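Local atomic coordinates of signal recognition 54 kDa protein (Pyrococcus furiosus, PDB entry 3DM5), a protein that is the SRP54 subunit of an archaeal signal recognition particle, combining a helical bundle, a P-loop GTPase-type domain and a signal-peptide-binding domain. Residues I102-K113 and I211-D221. Sequence-based numbering, arbitrary orientation.
Sequences ILLMVGIQGSGK and IHPHEVILVID. With GDP (guanosine-5'-diphosphate), chain J.
The strand that leads into the P-loop (Walker A) of the SRP54 GTPase domain pairs here with the parallel strand 215-221, and the loop itself packs on the end of that strand. Leu104 is held through both its N and its O: its N donates to Glu215 O at 2.8 Å, and its O accepts from Ile217 N at 2.7 Å. Val106 repeats this pattern with Ile217 O and Val219 N.

The side chains alternate between the two faces. On one, Leu104 and Val216 run side by side, with CD2 of Leu104 3.7 Å from CG2 of Val216. Pro213 CG packs on the same leucine. On the other face the Met105 chain, bent at chi2 and chi3 (-74° and -73°), lays SD 3.7 Å from Ile217 CB and brings CE to Val219 CG2.

Beyond Val106 the first chain turns into the loop, and Val219 CG1 packs against it, 3.7 Å from Ser111 O. Ser111 OG bonds in the carbonyl plane to Ile108 O at 2.8 Å, tying the turn together. A water links Ile108 N to Val219 O. The amide N of Gly112 reaches O1B of GDP at 2.6 Å, and Gly110 N donates to O2B.

Strand 185-189 flanks 101-106, and strand 242-247 flanks 215-221. Phe235 of helix 228-237 covers Val106, Val216 and Leu218.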
loop_
_atom_site.group_PDB
_atom_site.type_symbol
_atom_site.label_atom_id
_atom_site.label_comp_id
_atom_site.label_asym_id
_atom_site.label_seq_id
_atom_site.Cartn_x
_atom_site.Cartn_y
_atom_site.Cartn_z
ATOM N N ILE A 102 4.451 -6.850 45.866
ATOM C CA ILE A 102 5.080 -5.643 45.330
ATOM C C ILE A 102 5.676 -5.847 43.940
ATOM O O ILE A 102 6.469 -6.781 43.699
ATOM C CB ILE A 102 6.132 -5.078 46.283
ATOM C CG1 ILE A 102 5.475 -4.646 47.599
ATOM C CG2 ILE A 102 6.850 -3.914 45.647
ATOM C CD1 ILE A 102 6.490 -4.369 48.700
ATOM N N LEU A 103 5.257 -4.973 43.019
ATOM C CA LEU A 103 5.698 -5.048 41.626
ATOM C C LEU A 103 6.501 -3.804 41.327
ATOM O O LEU A 103 6.017 -2.672 41.506
ATOM C CB LEU A 103 4.499 -5.170 40.681
ATOM C CG LEU A 103 3.517 -6.305 41.002
ATOM C CD1 LEU A 103 2.351 -6.305 40.027
ATOM C CD2 LEU A 103 4.223 -7.651 41.033
ATOM N N LEU A 104 7.737 -4.007 40.896
ATOM C CA LEU A 104 8.627 -2.886 40.650
ATOM C C LEU A 104 8.761 -2.684 39.145
ATOM O O LEU A 104 9.179 -3.596 38.427
ATOM C CB LEU A 104 9.992 -3.121 41.325
ATOM C CG LEU A 104 11.151 -2.183 40.976
ATOM C CD1 LEU A 104 10.906 -0.806 41.564
ATOM C CD2 LEU A 104 12.457 -2.767 41.490
ATOM N N MET A 105 8.383 -1.495 38.668
ATOM C CA MET A 105 8.349 -1.217 37.226
ATOM C C MET A 105 9.512 -0.343 36.773
ATOM O O MET A 105 9.741 0.728 37.319
ATOM C CB MET A 105 7.040 -0.543 36.844
ATOM C CG MET A 105 5.851 -1.144 37.556
ATOM S SD MET A 105 5.427 -2.749 36.896
ATOM C CE MET A 105 4.700 -2.243 35.328
ATOM N N VAL A 106 10.238 -0.809 35.761
ATOM C CA VAL A 106 11.391 -0.085 35.237
ATOM C C VAL A 106 11.222 0.099 33.730
ATOM O O VAL A 106 10.478 -0.647 33.091
ATOM C CB VAL A 106 12.741 -0.810 35.610
ATOM C CG1 VAL A 106 12.912 -0.809 37.092
ATOM C CG2 VAL A 106 12.725 -2.220 35.155
ATOM N N GLY A 107 11.882 1.108 33.169
ATOM C CA GLY A 107 11.753 1.415 31.752
ATOM C C GLY A 107 12.275 2.787 31.374
ATOM O O GLY A 107 12.310 3.705 32.187
ATOM N N ILE A 108 12.661 2.945 30.118
ATOM C CA ILE A 108 13.209 4.225 29.691
ATOM C C ILE A 108 12.102 5.176 29.252
ATOM O O ILE A 108 10.957 4.751 29.079
ATOM C CB ILE A 108 14.273 4.047 28.595
ATOM C CG1 ILE A 108 13.652 3.981 27.211
ATOM C CG2 ILE A 108 15.051 2.782 28.821
ATOM C CD1 ILE A 108 14.548 3.232 26.269
ATOM N N GLN A 109 12.435 6.462 29.123
ATOM C CA GLN A 109 11.464 7.470 28.689
ATOM C C GLN A 109 10.809 7.057 27.369
ATOM O O GLN A 109 11.483 6.607 26.439
ATOM C CB GLN A 109 12.110 8.859 28.553
ATOM N N GLY A 110 9.488 7.189 27.299
ATOM C CA GLY A 110 8.748 6.792 26.106
ATOM C C GLY A 110 8.630 5.291 25.861
ATOM O O GLY A 110 8.414 4.839 24.739
ATOM N N SER A 111 8.778 4.504 26.912
ATOM C CA SER A 111 8.519 3.087 26.790
ATOM C C SER A 111 7.044 2.876 26.997
ATOM O O SER A 111 6.518 1.830 26.663
ATOM C CB SER A 111 9.290 2.301 27.844
ATOM O OG SER A 111 9.003 2.766 29.155
ATOM N N GLY A 112 6.385 3.874 27.565
ATOM C CA GLY A 112 5.003 3.742 27.966
ATOM C C GLY A 112 4.870 3.185 29.377
ATOM O O GLY A 112 3.824 2.635 29.722
ATOM N N LYS A 113 5.916 3.328 30.193
ATOM C CA LYS A 113 5.923 2.830 31.577
ATOM C C LYS A 113 4.866 3.482 32.482
ATOM O O LYS A 113 4.057 2.784 33.106
ATOM C CB LYS A 113 7.294 3.035 32.206
ATOM C CG LYS A 113 7.409 2.491 33.602
ATOM C CD LYS A 113 8.781 2.774 34.170
ATOM C CE LYS A 113 8.868 4.155 34.826
ATOM N NZ LYS A 113 8.825 5.278 33.863
ATOM N N ILE A 211 13.679 -2.383 48.419
ATOM C CA ILE A 211 12.241 -2.628 48.628
ATOM C C ILE A 211 11.838 -4.093 48.584
ATOM O O ILE A 211 10.782 -4.452 49.089
ATOM C CB ILE A 211 11.289 -1.789 47.710
ATOM C CG1 ILE A 211 11.208 -2.379 46.311
ATOM C CG2 ILE A 211 11.685 -0.321 47.670
ATOM C CD1 ILE A 211 10.154 -1.715 45.447
ATOM N N HIS A 212 12.669 -4.931 47.976
ATOM C CA HIS A 212 12.470 -6.371 48.017
ATOM C C HIS A 212 11.169 -6.763 47.334
ATOM O O HIS A 212 10.312 -7.404 47.948
ATOM C CB HIS A 212 12.450 -6.835 49.476
ATOM C CG HIS A 212 13.380 -7.975 49.765
ATOM N ND1 HIS A 212 14.742 -7.803 49.899
ATOM C CD2 HIS A 212 13.142 -9.294 49.956
ATOM C CE1 HIS A 212 15.304 -8.972 50.151
ATOM N NE2 HIS A 212 14.357 -9.893 50.192
ATOM N N PRO A 213 11.012 -6.389 46.052
ATOM C CA PRO A 213 9.726 -6.591 45.391
ATOM C C PRO A 213 9.506 -8.063 45.145
ATOM O O PRO A 213 10.465 -8.846 45.090
ATOM C CB PRO A 213 9.905 -5.893 44.038
ATOM C CG PRO A 213 11.334 -5.440 43.970
ATOM C CD PRO A 213 12.074 -6.092 45.083
ATOM N N HIS A 214 8.249 -8.445 44.987
ATOM C CA HIS A 214 7.951 -9.780 44.492
ATOM C C HIS A 214 8.430 -9.975 43.052
ATOM O O HIS A 214 8.791 -11.076 42.661
ATOM C CB HIS A 214 6.455 -10.097 44.569
ATOM C CG HIS A 214 6.088 -11.351 43.841
ATOM N ND1 HIS A 214 5.281 -11.359 42.724
ATOM C CD2 HIS A 214 6.459 -12.641 44.041
ATOM C CE1 HIS A 214 5.150 -12.597 42.278
ATOM N NE2 HIS A 214 5.856 -13.392 43.064
ATOM N N GLU A 215 8.427 -8.903 42.268
ATOM C CA GLU A 215 8.746 -9.008 40.854
ATOM C C GLU A 215 9.259 -7.692 40.283
ATOM O O GLU A 215 8.840 -6.614 40.699
ATOM C CB GLU A 215 7.523 -9.488 40.071
ATOM C CG GLU A 215 7.837 -10.002 38.705
ATOM C CD GLU A 215 6.804 -11.000 38.199
ATOM O OE1 GLU A 215 6.238 -11.760 39.022
ATOM O OE2 GLU A 215 6.565 -11.034 36.973
ATOM N N VAL A 216 10.177 -7.786 39.330
ATOM C CA VAL A 216 10.648 -6.595 38.659
ATOM C C VAL A 216 10.208 -6.678 37.202
ATOM O O VAL A 216 10.462 -7.673 36.536
ATOM C CB VAL A 216 12.159 -6.437 38.796
ATOM C CG1 VAL A 216 12.658 -5.275 37.973
ATOM C CG2 VAL A 216 12.507 -6.232 40.249
ATOM N N ILE A 217 9.504 -5.651 36.731
ATOM C CA ILE A 217 8.889 -5.689 35.403
ATOM C C ILE A 217 9.447 -4.582 34.543
ATOM O O ILE A 217 9.288 -3.400 34.851
ATOM C CB ILE A 217 7.371 -5.517 35.457
ATOM C CG1 ILE A 217 6.720 -6.635 36.255
ATOM C CG2 ILE A 217 6.802 -5.533 34.071
ATOM C CD1 ILE A 217 5.227 -6.435 36.446
ATOM N N LEU A 218 10.133 -4.984 33.478
ATOM C CA LEU A 218 10.696 -4.059 32.505
ATOM C C LEU A 218 9.665 -3.821 31.399
ATOM O O LEU A 218 9.091 -4.765 30.844
ATOM C CB LEU A 218 11.989 -4.623 31.917
ATOM C CG LEU A 218 12.529 -3.767 30.763
ATOM C CD1 LEU A 218 12.789 -2.333 31.258
ATOM C CD2 LEU A 218 13.761 -4.393 30.109
ATOM N N VAL A 219 9.415 -2.553 31.115
ATOM C CA VAL A 219 8.436 -2.139 30.118
ATOM C C VAL A 219 9.173 -1.757 28.839
ATOM O O VAL A 219 9.957 -0.829 28.825
ATOM C CB VAL A 219 7.606 -0.965 30.654
ATOM C CG1 VAL A 219 6.689 -0.423 29.579
ATOM C CG2 VAL A 219 6.808 -1.418 31.866
ATOM N N ILE A 220 8.967 -2.528 27.779
ATOM C CA ILE A 220 9.653 -2.300 26.510
ATOM C C ILE A 220 8.682 -1.806 25.446
ATOM O O ILE A 220 7.608 -2.384 25.244
ATOM C CB ILE A 220 10.311 -3.590 25.964
ATOM C CG1 ILE A 220 11.213 -4.230 27.010
ATOM C CG2 ILE A 220 11.121 -3.298 24.712
ATOM C CD1 ILE A 220 11.984 -5.403 26.470
ATOM N N ASP A 221 9.084 -0.740 24.765
ATOM C CA ASP A 221 8.349 -0.186 23.635
ATOM C C ASP A 221 8.519 -1.113 22.436
ATOM O O ASP A 221 9.613 -1.281 21.907
ATOM C CB ASP A 221 8.889 1.215 23.358
ATOM C CG ASP A 221 8.311 1.846 22.115
ATOM O OD1 ASP A 221 7.785 1.115 21.243
ATOM O OD2 ASP A 221 8.410 3.090 22.015
HETATM P PB GDP J . 6.774 7.163 29.737
HETATM O O1B GDP J . 7.129 6.057 28.802
HETATM O O2B GDP J . 7.869 8.200 29.684
HETATM O O3B GDP J . 6.606 6.612 31.131
HETATM O O3A GDP J . 5.480 7.983 29.232
HETATM P PA GDP J . 4.030 7.402 28.857
HETATM O O1A GDP J . 3.024 8.509 28.744
HETATM O O2A GDP J . 3.552 6.368 29.836
HETATM O "O5'" GDP J . 4.284 6.810 27.384
HETATM C "C5'" GDP J . 4.620 7.749 26.370
HETATM C "C4'" GDP J . 3.627 7.680 25.207
HETATM O "O4'" GDP J . 3.364 6.334 24.745
HETATM C "C3'" GDP J . 2.288 8.284 25.592
HETATM O "O3'" GDP J . 1.914 9.108 24.484
HETATM C "C2'" GDP J . 1.369 7.085 25.744
HETATM O "O2'" GDP J . 0.044 7.361 25.352
HETATM C "C1'" GDP J . 1.942 6.114 24.742
HETATM N N9 GDP J . 1.659 4.701 25.039
HETATM C C8 GDP J . 1.977 3.985 26.130
HETATM N N7 GDP J . 1.572 2.693 25.988
HETATM C C5 GDP J . 0.999 2.582 24.774
HETATM C C6 GDP J . 0.351 1.521 23.958
HETATM O O6 GDP J . 0.243 0.339 24.363
HETATM N N1 GDP J . -0.120 1.867 22.754
HETATM C C2 GDP J . -0.015 3.113 22.261
HETATM N N2 GDP J . -0.513 3.373 21.033
HETATM N N3 GDP J . 0.564 4.124 22.936
HETATM C C4 GDP J . 1.068 3.914 24.164
HETATM O O HOH W 1 12.206 0.645 28.421
#